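Local coordinates for protein endo-b-1,4-glucanase (Nasutitermes takasagoensis, PDB 1KS8) that probably hydrolyses internal beta-1,4-glucosidic linkages in cellulose and related beta-glucans, as a family 9 glycosyl hydrolase of termite origin, at residues A[56-61]-A[124-129]; A[290-295]-A[396-401]; A[158-163]-A[179-184]. One frame throughout, in Å; residues are numbered along the deposited sequence.

Contact 1: A[56-61]-A[124-129]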
ATOM      1  N   GLY A  56      -5.416 -11.667  -1.403  1.00  6.46           N
ATOM      2  CA  GLY A  56      -6.105 -12.838  -0.883  1.00  6.26           C
ATOM      3  C   GLY A  56      -5.274 -14.085  -1.125  1.00  7.11           C
ATOM      4  O   GLY A  56      -5.682 -15.198  -0.768  1.00  7.31           O
ATOM      5  N   ASP A  57      -4.106 -13.879  -1.731  1.00  7.59           N
ATOM      6  CA  ASP A  57      -3.150 -14.932  -2.065  1.00  7.31           C
ATOM      7  C   ASP A  57      -1.969 -14.906  -1.100  1.00  6.47           C
ATOM      8  O   ASP A  57      -1.990 -14.186  -0.102  1.00  7.02           O
ATOM      9  CB  ASP A  57      -2.657 -14.739  -3.505  1.00  7.55           C
ATOM     10  CG  ASP A  57      -2.017 -13.373  -3.733  1.00  7.57           C
ATOM     11  OD1 ASP A  57      -2.159 -12.476  -2.870  1.00  7.65           O
ATOM     12  OD2 ASP A  57      -1.377 -13.185  -4.792  1.00  7.89           O
ATOM     13  N   PHE A  58      -0.928 -15.676  -1.404  1.00  6.74           N
ATOM     14  CA  PHE A  58       0.234 -15.727  -0.525  1.00  6.38           C
ATOM     15  C   PHE A  58       1.545 -15.376  -1.208  1.00  6.93           C
ATOM     16  O   PHE A  58       2.627 -15.696  -0.713  1.00  7.20           O
ATOM     17  CB  PHE A  58       0.299 -17.098   0.163  1.00  7.17           C
ATOM     18  CG  PHE A  58      -0.931 -17.411   0.971  1.00  7.29           C
ATOM     19  CD1 PHE A  58      -1.677 -18.556   0.717  1.00  8.68           C
ATOM     20  CD2 PHE A  58      -1.378 -16.520   1.948  1.00  7.29           C
ATOM     21  CE1 PHE A  58      -2.857 -18.811   1.421  1.00  8.68           C
ATOM     22  CE2 PHE A  58      -2.554 -16.763   2.657  1.00  6.61           C
ATOM     23  CZ  PHE A  58      -3.295 -17.910   2.392  1.00  6.92           C
ATOM     24  N   VAL A  59       1.446 -14.702  -2.347  1.00  6.68           N
ATOM     25  CA  VAL A  59       2.641 -14.261  -3.045  1.00  6.47           C
ATOM     26  C   VAL A  59       3.079 -12.957  -2.389  1.00  6.43           C
ATOM     27  O   VAL A  59       2.249 -12.160  -1.942  1.00  7.09           O
ATOM     28  CB  VAL A  59       2.371 -13.954  -4.539  1.00  6.45           C
ATOM     29  CG1 VAL A  59       3.634 -13.418  -5.198  1.00  7.21           C
ATOM     30  CG2 VAL A  59       1.899 -15.199  -5.258  1.00  7.72           C
ATOM     31  N   LYS A  60       4.387 -12.755  -2.314  1.00  6.38           N
ATOM     32  CA  LYS A  60       4.930 -11.524  -1.775  1.00  6.21           C
ATOM     33  C   LYS A  60       5.406 -10.737  -3.004  1.00  6.61           C
ATOM     34  O   LYS A  60       6.479 -10.996  -3.555  1.00  6.50           O
ATOM     35  CB  LYS A  60       6.062 -11.838  -0.786  1.00  5.54           C
ATOM     36  CG  LYS A  60       5.501 -12.296   0.564  1.00  7.66           C
ATOM     37  CD  LYS A  60       6.342 -13.346   1.282  1.00  8.79           C
ATOM     38  CE  LYS A  60       7.712 -12.842   1.686  1.00  8.33           C
ATOM     39  NZ  LYS A  60       8.335 -13.774   2.680  1.00  8.49           N
ATOM     40  N   PHE A  61       4.556  -9.819  -3.464  1.00  6.62           N
ATOM     41  CA  PHE A  61       4.842  -8.975  -4.631  1.00  5.54           C
ATOM     42  C   PHE A  61       5.505  -7.698  -4.122  1.00  7.04           C
ATOM     43  O   PHE A  61       4.851  -6.835  -3.531  1.00  7.46           O
ATOM     44  CB  PHE A  61       3.542  -8.640  -5.377  1.00  6.48           C
ATOM     45  CG  PHE A  61       3.031  -9.756  -6.261  1.00  6.99           C
ATOM     46  CD1 PHE A  61       3.754 -10.157  -7.383  1.00  6.04           C
ATOM     47  CD2 PHE A  61       1.807 -10.378  -5.997  1.00  6.32           C
ATOM     48  CE1 PHE A  61       3.271 -11.154  -8.231  1.00  7.46           C
ATOM     49  CE2 PHE A  61       1.313 -11.382  -6.847  1.00  7.65           C
ATOM     50  CZ  PHE A  61       2.051 -11.765  -7.964  1.00  7.59           C
ATOM     51  N   HIS A 124      -1.599 -19.280  -6.642  1.00  8.12           N
ATOM     52  CA  HIS A 124      -3.028 -19.130  -6.870  1.00  8.01           C
ATOM     53  C   HIS A 124      -3.804 -20.419  -7.122  1.00  8.57           C
ATOM     54  O   HIS A 124      -5.028 -20.443  -6.985  1.00 10.05           O
ATOM     55  CB  HIS A 124      -3.249 -18.123  -7.999  1.00  8.27           C
ATOM     56  CG  HIS A 124      -2.718 -16.758  -7.683  1.00  7.93           C
ATOM     57  ND1 HIS A 124      -2.702 -15.729  -8.601  1.00  8.85           N
ATOM     58  CD2 HIS A 124      -2.182 -16.256  -6.545  1.00  7.42           C
ATOM     59  CE1 HIS A 124      -2.181 -14.650  -8.040  1.00  8.92           C
ATOM     60  NE2 HIS A 124      -1.856 -14.944  -6.794  1.00  8.11           N
ATOM     61  N   ALA A 125      -3.099 -21.490  -7.471  1.00  9.53           N
ATOM     62  CA  ALA A 125      -3.746 -22.776  -7.719  1.00  9.41           C
ATOM     63  C   ALA A 125      -4.150 -23.435  -6.401  1.00  9.41           C
ATOM     64  O   ALA A 125      -4.885 -24.422  -6.385  1.00 11.37           O
ATOM     65  CB  ALA A 125      -2.804 -23.691  -8.489  1.00 10.36           C
ATOM     66  N   PHE A 126      -3.661 -22.873  -5.302  1.00  7.43           N
ATOM     67  CA  PHE A 126      -3.937 -23.372  -3.962  1.00  8.30           C
ATOM     68  C   PHE A 126      -4.924 -22.466  -3.239  1.00  8.35           C
ATOM     69  O   PHE A 126      -4.837 -21.245  -3.346  1.00 10.09           O
ATOM     70  CB  PHE A 126      -2.624 -23.414  -3.168  1.00  9.76           C
ATOM     71  CG  PHE A 126      -2.796 -23.647  -1.688  1.00 11.26           C
ATOM     72  CD1 PHE A 126      -3.053 -24.920  -1.193  1.00 13.53           C
ATOM     73  CD2 PHE A 126      -2.672 -22.592  -0.787  1.00 12.24           C
ATOM     74  CE1 PHE A 126      -3.180 -25.142   0.178  1.00 15.14           C
ATOM     75  CE2 PHE A 126      -2.798 -22.804   0.586  1.00 12.71           C
ATOM     76  CZ  PHE A 126      -3.051 -24.079   1.068  1.00 13.80           C
ATOM     77  N   TRP A 127      -5.877 -23.067  -2.532  1.00  8.01           N
ATOM     78  CA  TRP A 127      -6.821 -22.305  -1.720  1.00  7.63           C
ATOM     79  C   TRP A 127      -6.832 -22.981  -0.357  1.00  8.33           C
ATOM     80  O   TRP A 127      -7.251 -24.129  -0.227  1.00  9.34           O
ATOM     81  CB  TRP A 127      -8.241 -22.292  -2.301  1.00  7.71           C
ATOM     82  CG  TRP A 127      -9.123 -21.319  -1.559  1.00  7.26           C
ATOM     83  CD1 TRP A 127      -9.709 -21.505  -0.338  1.00  7.34           C
ATOM     84  CD2 TRP A 127      -9.399 -19.962  -1.929  1.00  7.81           C
ATOM     85  NE1 TRP A 127     -10.325 -20.346   0.079  1.00  7.82           N
ATOM     86  CE2 TRP A 127     -10.148 -19.383  -0.878  1.00  8.00           C
ATOM     87  CE3 TRP A 127      -9.078 -19.177  -3.045  1.00  7.30           C
ATOM     88  CZ2 TRP A 127     -10.579 -18.050  -0.910  1.00  8.62           C
ATOM     89  CZ3 TRP A 127      -9.505 -17.853  -3.078  1.00  9.05           C
ATOM     90  CH2 TRP A 127     -10.248 -17.304  -2.014  1.00  8.36           C
ATOM     91  N   GLY A 128      -6.351 -22.269   0.656  1.00  7.89           N
ATOM     92  CA  GLY A 128      -6.302 -22.828   1.993  1.00  8.61           C
ATOM     93  C   GLY A 128      -5.508 -21.930   2.917  1.00  7.33           C
ATOM     94  O   GLY A 128      -5.257 -20.771   2.594  1.00  8.48           O
ATOM     95  N   ARG A 129      -5.114 -22.462   4.069  1.00  7.54           N
ATOM     96  CA  ARG A 129      -4.346 -21.689   5.044  1.00  7.84           C
ATOM     97  C   ARG A 129      -2.893 -21.583   4.588  1.00  7.56           C
ATOM     98  O   ARG A 129      -2.331 -22.537   4.059  1.00  8.96           O
ATOM     99  CB  ARG A 129      -4.424 -22.359   6.417  1.00  9.66           C
ATOM    100  CG  ARG A 129      -5.828 -22.377   7.018  1.00 10.73           C
ATOM    101  CD  ARG A 129      -5.874 -23.176   8.314  1.00 12.74           C
ATOM    102  NE  ARG A 129      -5.686 -24.598   8.051  1.00 13.13           N
ATOM    103  CZ  ARG A 129      -6.653 -25.510   8.082  1.00 11.34           C
ATOM    104  NH1 ARG A 129      -7.902 -25.171   8.382  1.00 10.81           N
ATOM    105  NH2 ARG A 129      -6.371 -26.768   7.783  1.00 12.52           N
TER
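The imidazole of His-124 presents its NE2 edge to Asp-57, whose OD2 lies near the ring plane, while the rings of Phe-58 and Phe-126 meet farther along the same interface. Phe-58 carries the carbonyl oxygen of Gly-128 at its edge, 3.3 Å from CE1. That same CE1 stands at the edge of the Phe-126 ring, 4.1 Å from Phe-126 CE2, and one face of Phe-126 is covered, toward its rim, by the backbone N of Gly-128. Gly-128 O is buried and has no hydrogen-bonding partner in the model, so the Phe-58 ring edge is what it meets here.

The polar link is the bond from His-124 NE2 to Asp-57 OD2, 2.7 Å long with 157° at the hydrogen. It uses the anti side of the carboxylate, and the carboxylate and imidazole planes stand 45° apart. Asp-57 CG sits between its own backbone N and carbonyl carbon (chi1 58°), which carries the carboxylate, and with it OD2, to NE2. The backbone position itself sets Asp-57 CB 3.4 Å from His-124 CD2. Val-59 comes in at about a right angle, its CG2 4.1 Å from His-124 NE2, while its CG1 lies over the centre of the Phe-61 ring. An alanine here in place of His-124 removes the NE2 donor, which would probably leave Asp-57 OD2 without this partner and the carboxylate held less firmly, through OD1.

Arg-361 ties the two segments from outside, bonding to the carbonyls of Gly-56 and Phe-126. Gly-56 and Asp-57 close the Asp-Ala-Gly-Asp sequence of family 9 hydrolases; with a sulfate, probably a crystallisation ion, about 3 Å from the His-124 side chain and the predicted active-site Glu-412 about 6 Å from that of Asp-57, the arrangement is consistent with a place in the active-site cleft of this (alpha/alpha)6 fold.

Contact 2: A[290-295]-A[396-401]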
ATOM      1  N   LYS A 290     -18.438  10.134 -11.305  1.00 12.21           N
ATOM      2  CA  LYS A 290     -18.822   9.710  -9.967  1.00 12.97           C
ATOM      3  C   LYS A 290     -20.065   8.844 -10.061  1.00 12.37           C
ATOM      4  O   LYS A 290     -20.804   8.917 -11.042  1.00 13.08           O
ATOM      5  CB  LYS A 290     -19.120  10.931  -9.095  1.00 13.82           C
ATOM      6  CG  LYS A 290     -17.945  11.882  -8.947  1.00 14.77           C
ATOM      7  CD  LYS A 290     -18.342  13.161  -8.236  1.00 15.16           C
ATOM      8  CE  LYS A 290     -17.154  14.107  -8.118  1.00 13.45           C
ATOM      9  NZ  LYS A 290     -16.647  14.537  -9.456  1.00 11.86           N
ATOM     10  N   THR A 291     -20.286   8.007  -9.053  1.00 11.18           N
ATOM     11  CA  THR A 291     -21.480   7.177  -9.033  1.00 11.25           C
ATOM     12  C   THR A 291     -22.604   8.126  -8.624  1.00 11.48           C
ATOM     13  O   THR A 291     -22.343   9.222  -8.125  1.00 12.55           O
ATOM     14  CB  THR A 291     -21.377   6.056  -7.981  1.00  9.96           C
ATOM     15  OG1 THR A 291     -21.363   6.634  -6.668  1.00 11.38           O
ATOM     16  CG2 THR A 291     -20.108   5.234  -8.197  1.00 11.64           C
ATOM     17  N   PRO A 292     -23.867   7.729  -8.835  1.00 11.59           N
ATOM     18  CA  PRO A 292     -24.978   8.606  -8.457  1.00 12.79           C
ATOM     19  C   PRO A 292     -24.932   9.016  -6.984  1.00 13.15           C
ATOM     20  O   PRO A 292     -25.364  10.110  -6.621  1.00 14.80           O
ATOM     21  CB  PRO A 292     -26.205   7.761  -8.788  1.00 12.67           C
ATOM     22  CG  PRO A 292     -25.750   6.990  -9.988  1.00 12.67           C
ATOM     23  CD  PRO A 292     -24.354   6.551  -9.575  1.00 11.76           C
ATOM     24  N   LYS A 293     -24.402   8.135  -6.138  1.00 12.54           N
ATOM     25  CA  LYS A 293     -24.319   8.423  -4.712  1.00 13.09           C
ATOM     26  C   LYS A 293     -23.081   9.213  -4.287  1.00 13.19           C
ATOM     27  O   LYS A 293     -22.854   9.425  -3.097  1.00 14.80           O
ATOM     28  CB  LYS A 293     -24.443   7.125  -3.909  1.00 13.45           C
ATOM     29  CG  LYS A 293     -25.843   6.520  -4.011  1.00 14.71           C
ATOM     30  CD  LYS A 293     -26.015   5.273  -3.162  1.00 14.98           C
ATOM     31  CE  LYS A 293     -27.446   4.763  -3.255  1.00 16.35           C
ATOM     32  NZ  LYS A 293     -27.676   3.537  -2.440  1.00 16.70           N
ATOM     33  N   GLY A 294     -22.279   9.642  -5.259  1.00 13.15           N
ATOM     34  CA  GLY A 294     -21.120  10.461  -4.940  1.00 11.83           C
ATOM     35  C   GLY A 294     -19.723   9.880  -4.885  1.00 10.92           C
ATOM     36  O   GLY A 294     -18.771  10.618  -4.631  1.00 11.16           O
ATOM     37  N   LEU A 295     -19.574   8.581  -5.112  1.00 10.45           N
ATOM     38  CA  LEU A 295     -18.248   7.979  -5.070  1.00 10.28           C
ATOM     39  C   LEU A 295     -17.460   8.255  -6.348  1.00 10.14           C
ATOM     40  O   LEU A 295     -17.979   8.085  -7.450  1.00 10.08           O
ATOM     41  CB  LEU A 295     -18.358   6.462  -4.877  1.00 10.31           C
ATOM     42  CG  LEU A 295     -17.039   5.680  -4.904  1.00 10.29           C
ATOM     43  CD1 LEU A 295     -16.259   5.962  -3.630  1.00 11.87           C
ATOM     44  CD2 LEU A 295     -17.320   4.187  -5.037  1.00 11.89           C
ATOM     45  N   ASP A 396     -20.146  -1.000  -8.348  1.00 11.47           N
ATOM     46  CA  ASP A 396     -19.899  -0.615  -9.728  1.00 11.86           C
ATOM     47  C   ASP A 396     -20.211   0.868  -9.905  1.00 11.62           C
ATOM     48  O   ASP A 396     -20.494   1.573  -8.932  1.00 11.60           O
ATOM     49  CB  ASP A 396     -20.720  -1.470 -10.711  1.00 11.76           C
ATOM     50  CG  ASP A 396     -22.223  -1.279 -10.571  1.00 12.94           C
ATOM     51  OD1 ASP A 396     -22.668  -0.307  -9.931  1.00 12.69           O
ATOM     52  OD2 ASP A 396     -22.966  -2.112 -11.129  1.00 15.61           O
ATOM     53  N   GLN A 397     -20.157   1.339 -11.146  1.00 11.95           N
ATOM     54  CA  GLN A 397     -20.394   2.749 -11.440  1.00 12.80           C
ATOM     55  C   GLN A 397     -21.783   3.269 -11.071  1.00 12.48           C
ATOM     56  O   GLN A 397     -22.020   4.477 -11.097  1.00 12.49           O
ATOM     57  CB  GLN A 397     -20.113   3.021 -12.919  1.00 15.32           C
ATOM     58  CG  GLN A 397     -21.070   2.334 -13.875  1.00 18.40           C
ATOM     59  CD  GLN A 397     -20.697   2.570 -15.326  1.00 23.10           C
ATOM     60  OE1 GLN A 397     -20.445   3.703 -15.736  1.00 25.59           O
ATOM     61  NE2 GLN A 397     -20.667   1.500 -16.113  1.00 23.64           N
ATOM     62  N   ASN A 398     -22.694   2.365 -10.726  1.00 12.70           N
ATOM     63  CA  ASN A 398     -24.046   2.765 -10.346  1.00 13.23           C
ATOM     64  C   ASN A 398     -24.376   2.383  -8.907  1.00 12.36           C
ATOM     65  O   ASN A 398     -25.546   2.237  -8.547  1.00 12.98           O
ATOM     66  CB  ASN A 398     -25.073   2.149 -11.301  1.00 15.14           C
ATOM     67  CG  ASN A 398     -25.002   2.746 -12.692  1.00 17.59           C
ATOM     68  OD1 ASN A 398     -25.105   3.961 -12.860  1.00 20.36           O
ATOM     69  ND2 ASN A 398     -24.831   1.896 -13.698  1.00 20.77           N
ATOM     70  N   ASP A 399     -23.334   2.220  -8.094  1.00 11.35           N
ATOM     71  CA  ASP A 399     -23.478   1.873  -6.678  1.00 12.21           C
ATOM     72  C   ASP A 399     -24.084   0.494  -6.421  1.00 13.48           C
ATOM     73  O   ASP A 399     -24.600   0.235  -5.332  1.00 14.81           O
ATOM     74  CB  ASP A 399     -24.321   2.933  -5.958  1.00 11.12           C
ATOM     75  CG  ASP A 399     -23.739   4.328  -6.080  1.00 11.43           C
ATOM     76  OD1 ASP A 399     -22.616   4.560  -5.586  1.00 10.69           O
ATOM     77  OD2 ASP A 399     -24.410   5.200  -6.673  1.00 11.96           O
ATOM     78  N   ASN A 400     -24.023  -0.387  -7.413  1.00 12.85           N
ATOM     79  CA  ASN A 400     -24.570  -1.736  -7.275  1.00 13.20           C
ATOM     80  C   ASN A 400     -23.486  -2.672  -6.760  1.00 12.06           C
ATOM     81  O   ASN A 400     -22.324  -2.556  -7.145  1.00 11.27           O
ATOM     82  CB  ASN A 400     -25.098  -2.225  -8.623  1.00 15.29           C
ATOM     83  CG  ASN A 400     -26.311  -1.441  -9.088  1.00 18.97           C
ATOM     84  OD1 ASN A 400     -26.589  -1.359 -10.284  1.00 24.07           O
ATOM     85  ND2 ASN A 400     -27.046  -0.869  -8.141  1.00 19.62           N
ATOM     86  N   TYR A 401     -23.871  -3.607  -5.898  1.00 10.95           N
ATOM     87  CA  TYR A 401     -22.910  -4.528  -5.311  1.00 10.50           C
ATOM     88  C   TYR A 401     -23.554  -5.778  -4.716  1.00 10.89           C
ATOM     89  O   TYR A 401     -24.623  -5.712  -4.108  1.00 11.13           O
ATOM     90  CB  TYR A 401     -22.132  -3.800  -4.210  1.00 10.81           C
ATOM     91  CG  TYR A 401     -21.257  -4.686  -3.356  1.00  9.49           C
ATOM     92  CD1 TYR A 401     -19.958  -5.012  -3.747  1.00  9.18           C
ATOM     93  CD2 TYR A 401     -21.734  -5.212  -2.155  1.00 10.26           C
ATOM     94  CE1 TYR A 401     -19.156  -5.839  -2.961  1.00  9.10           C
ATOM     95  CE2 TYR A 401     -20.947  -6.041  -1.366  1.00 10.05           C
ATOM     96  CZ  TYR A 401     -19.659  -6.352  -1.772  1.00  8.70           C
ATOM     97  OH  TYR A 401     -18.888  -7.183  -0.985  1.00  9.44           O
TER
HETATM   98  O   HOH W   1     -26.414   1.361  -3.635  1.00 30.05           O
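Asp-399 OD1 is gripped by two hydroxyls, that of Thr-291 across the contact, at 2.7 Å from OG1, and that of Tyr-337 from helix 324-341. The carboxylate joins two type I beta turns, Thr-291 to Gly-294 and Asp-396 to Asp-399, at the surface of the (alpha/alpha)6 domain. Its second oxygen, OD2, accepts a hydrogen bond from the backbone N of Lys-293 at 3.0 Å, with 146° at the hydrogen. Both bonds from the 291-294 turn arrive on syn sides, each somewhat out of the carboxylate plane, so that the group bridges a side-chain donor and a main-chain donor of one turn and its rotation is fixed.

Thr-291 OG1 also accepts from Leu-295 N. The hydroxyl stands between the backbone N and the carbonyl carbon of Thr-291 (chi1 67°), a setting that lets it serve Asp-399 and its own segment at once. Around the polar pair the contact is carbon against oxygen: Pro-292 CD lies 3.2 Å from Asp-399 OD2, and Lys-293 CG 3.3 Å from the same atom. Thr-291 CA approaches Gln-397 O at 3.4 Å in a CA-H...O contact.

Lys-293 extends beyond CG across Asp-399 without its charged end touching the carboxylate. NZ instead bonds to Gly-342 O and to a water, which in turn donates to Asp-399 O, 2.7 Å away. The second loop is stiffened from within by an Asx turn, in which Asp-396 OD1 accepts a hydrogen bond from Asn-398 N at 2.8 Å. Asn-400 N is a second, additional donor to Asp-396 OD1 at 2.9 Å, the two reaching it from opposite faces of the carboxylate plane.

Contact 3: A[158-163]-A[179-184]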
ATOM      1  N   ALA A 158      10.269   3.767   0.406  1.00  8.73           N
ATOM      2  CA  ALA A 158       9.677   3.200   1.611  1.00  7.73           C
ATOM      3  C   ALA A 158      10.688   3.205   2.752  1.00  8.23           C
ATOM      4  O   ALA A 158      10.360   3.558   3.886  1.00  9.11           O
ATOM      5  CB  ALA A 158       9.197   1.774   1.341  1.00  8.49           C
ATOM      6  N   LEU A 159      11.921   2.815   2.445  1.00  8.62           N
ATOM      7  CA  LEU A 159      12.973   2.773   3.454  1.00  9.21           C
ATOM      8  C   LEU A 159      13.316   4.171   3.961  1.00  9.22           C
ATOM      9  O   LEU A 159      13.505   4.374   5.163  1.00  9.88           O
ATOM     10  CB  LEU A 159      14.213   2.089   2.877  1.00  8.90           C
ATOM     11  CG  LEU A 159      14.026   0.597   2.583  1.00  9.69           C
ATOM     12  CD1 LEU A 159      15.177   0.100   1.722  1.00 17.30           C
ATOM     13  CD2 LEU A 159      13.951  -0.183   3.883  1.00 11.07           C
ATOM     14  N   ALA A 160      13.379   5.136   3.049  1.00  9.27           N
ATOM     15  CA  ALA A 160      13.687   6.509   3.429  1.00  9.17           C
ATOM     16  C   ALA A 160      12.561   7.075   4.287  1.00  9.30           C
ATOM     17  O   ALA A 160      12.807   7.719   5.306  1.00 10.37           O
ATOM     18  CB  ALA A 160      13.889   7.370   2.184  1.00  9.32           C
ATOM     19  N   ALA A 161      11.320   6.826   3.882  1.00  8.60           N
ATOM     20  CA  ALA A 161      10.177   7.310   4.647  1.00  9.24           C
ATOM     21  C   ALA A 161      10.200   6.667   6.032  1.00  9.14           C
ATOM     22  O   ALA A 161       9.980   7.337   7.044  1.00  9.82           O
ATOM     23  CB  ALA A 161       8.877   6.973   3.925  1.00  9.50           C
ATOM     24  N   ALA A 162      10.474   5.368   6.077  1.00  9.56           N
ATOM     25  CA  ALA A 162      10.529   4.663   7.350  1.00 10.08           C
ATOM     26  C   ALA A 162      11.649   5.203   8.239  1.00 10.56           C
ATOM     27  O   ALA A 162      11.500   5.257   9.459  1.00 10.11           O
ATOM     28  CB  ALA A 162      10.719   3.166   7.116  1.00  9.55           C
ATOM     29  N   SER A 163      12.766   5.608   7.641  1.00 10.11           N
ATOM     30  CA  SER A 163      13.875   6.128   8.442  1.00 10.87           C
ATOM     31  C   SER A 163      13.435   7.379   9.198  1.00 11.21           C
ATOM     32  O   SER A 163      13.911   7.647  10.300  1.00 12.93           O
ATOM     33  CB  SER A 163      15.097   6.434   7.562  1.00 11.18           C
ATOM     34  OG  SER A 163      14.930   7.617   6.801  1.00 12.37           O
ATOM     35  N   THR A 179      20.668   3.625   5.111  1.00 13.81           N
ATOM     36  CA  THR A 179      21.795   3.069   4.368  1.00 14.24           C
ATOM     37  C   THR A 179      21.268   2.259   3.187  1.00 12.80           C
ATOM     38  O   THR A 179      21.721   2.417   2.054  1.00 13.68           O
ATOM     39  CB  THR A 179      22.666   2.160   5.262  1.00 15.92           C
ATOM     40  OG1 THR A 179      23.307   2.957   6.266  1.00 18.02           O
ATOM     41  CG2 THR A 179      23.729   1.447   4.435  1.00 16.85           C
ATOM     42  N   HIS A 180      20.296   1.395   3.461  1.00 11.77           N
ATOM     43  CA  HIS A 180      19.700   0.567   2.423  1.00 11.36           C
ATOM     44  C   HIS A 180      18.969   1.417   1.392  1.00 11.23           C
ATOM     45  O   HIS A 180      19.019   1.129   0.197  1.00 12.19           O
ATOM     46  CB  HIS A 180      18.739  -0.442   3.050  1.00 11.15           C
ATOM     47  CG  HIS A 180      19.427  -1.585   3.727  1.00 11.86           C
ATOM     48  ND1 HIS A 180      19.938  -2.659   3.030  1.00 11.28           N
ATOM     49  CD2 HIS A 180      19.725  -1.805   5.029  1.00 12.00           C
ATOM     50  CE1 HIS A 180      20.521  -3.491   3.874  1.00 11.68           C
ATOM     51  NE2 HIS A 180      20.407  -2.996   5.093  1.00 12.46           N
ATOM     52  N   ALA A 181      18.298   2.468   1.854  1.00 10.93           N
ATOM     53  CA  ALA A 181      17.565   3.355   0.956  1.00 11.01           C
ATOM     54  C   ALA A 181      18.504   4.021  -0.047  1.00 10.60           C
ATOM     55  O   ALA A 181      18.209   4.075  -1.237  1.00 11.00           O
ATOM     56  CB  ALA A 181      16.821   4.417   1.760  1.00 11.54           C
ATOM     57  N   ARG A 182      19.636   4.525   0.436  1.00 11.18           N
ATOM     58  CA  ARG A 182      20.601   5.184  -0.442  1.00 11.74           C
ATOM     59  C   ARG A 182      21.153   4.237  -1.502  1.00 10.51           C
ATOM     60  O   ARG A 182      21.284   4.603  -2.670  1.00 11.36           O
ATOM     61  CB  ARG A 182      21.765   5.753   0.371  1.00 14.78           C
ATOM     62  CG  ARG A 182      21.380   6.844   1.352  1.00 17.46           C
ATOM     63  CD  ARG A 182      22.623   7.492   1.944  1.00 23.07           C
ATOM     64  NE  ARG A 182      22.297   8.551   2.894  1.00 27.33           N
ATOM     65  CZ  ARG A 182      23.191   9.384   3.418  1.00 30.51           C
ATOM     66  NH1 ARG A 182      24.470   9.283   3.082  1.00 32.65           N
ATOM     67  NH2 ARG A 182      22.807  10.319   4.276  1.00 31.53           N
ATOM     68  N   GLN A 183      21.486   3.021  -1.085  1.00 10.76           N
ATOM     69  CA  GLN A 183      22.035   2.027  -1.995  1.00 10.47           C
ATOM     70  C   GLN A 183      21.017   1.592  -3.040  1.00  9.87           C
ATOM     71  O   GLN A 183      21.356   1.443  -4.212  1.00 11.12           O
ATOM     72  CB  GLN A 183      22.533   0.816  -1.205  1.00 11.40           C
ATOM     73  CG  GLN A 183      23.559   1.184  -0.143  1.00 13.50           C
ATOM     74  CD  GLN A 183      23.988  -0.001   0.691  1.00 15.85           C
ATOM     75  OE1 GLN A 183      23.187  -0.888   0.986  1.00 15.77           O
ATOM     76  NE2 GLN A 183      25.254  -0.014   1.095  1.00 16.20           N
ATOM     77  N   LEU A 184      19.769   1.392  -2.625  1.00  9.52           N
ATOM     78  CA  LEU A 184      18.740   0.983  -3.573  1.00  9.48           C
ATOM     79  C   LEU A 184      18.430   2.083  -4.580  1.00 10.34           C
ATOM     80  O   LEU A 184      18.126   1.792  -5.737  1.00 10.13           O
ATOM     81  CB  LEU A 184      17.470   0.548  -2.833  1.00  9.65           C
ATOM     82  CG  LEU A 184      17.578  -0.876  -2.276  1.00 10.61           C
ATOM     83  CD1 LEU A 184      16.443  -1.144  -1.303  1.00 10.44           C
ATOM     84  CD2 LEU A 184      17.560  -1.875  -3.427  1.00 10.42           C
TER
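Two consecutive helices, 149-165 and 171-190, form an antiparallel helical hairpin, and this contact is part of its apolar seam. Over the segments 158-163 and 179-184 the axes come within 8.2 Å and their directions differ by 153°. Such closeness rests on alanine: Ala-181 CB reaches the backbone, 3.7 Å from Ala-160 N, and lies 3.7 Å from Leu-159 CB as well. Ala-160 CB flanks it at 4.2 Å.

Leu-159 carries most of the remaining contact. Its CG is anti to the carbonyl carbon (chi1 -67°), and this together with chi2 of 167° sends CD1 past Ala-181 to meet Leu-184 CD1 at 3.5 Å, the two side chains crossing at about a right angle. The same CD1 rests on His-180 CB at 3.8 Å, whereas the imidazole turns away and bonds through ND1 to His-107.

Pairs of antiparallel helices are the building unit of the (alpha/alpha)6 fold, and here the neighbours close in from several sides: Leu-222 of helix 212-226 touches Ala-181, and Phe-103 of helix 89-106 touches Ala-158. Within its own helix, Ser-163 OG folds back to donate to Ala-160 O at 2.6 Å.

From the N terminus, contact 1 comes first, closing a loop of 62 residues between 56-61 and 124-129 that includes helices 62-78 and 89-106. Contact 3 follows, a short closure of 15 residues joining neighbouring helices. Contact 2 comes last and spans 100 residues, bringing the loop after helix 271-286 to the one before helix 408-411. The three closures run in series; none nests in or crosses another. Contact 1 joins the run into strand 60-61 to the loop after helix 120-124, probably beside the active site; contact 3 joins helices, and contact 2 joins surface turns. Contacts 2 and 3 lie on opposite sides of the chain's centre, their own centres about 39 Å apart.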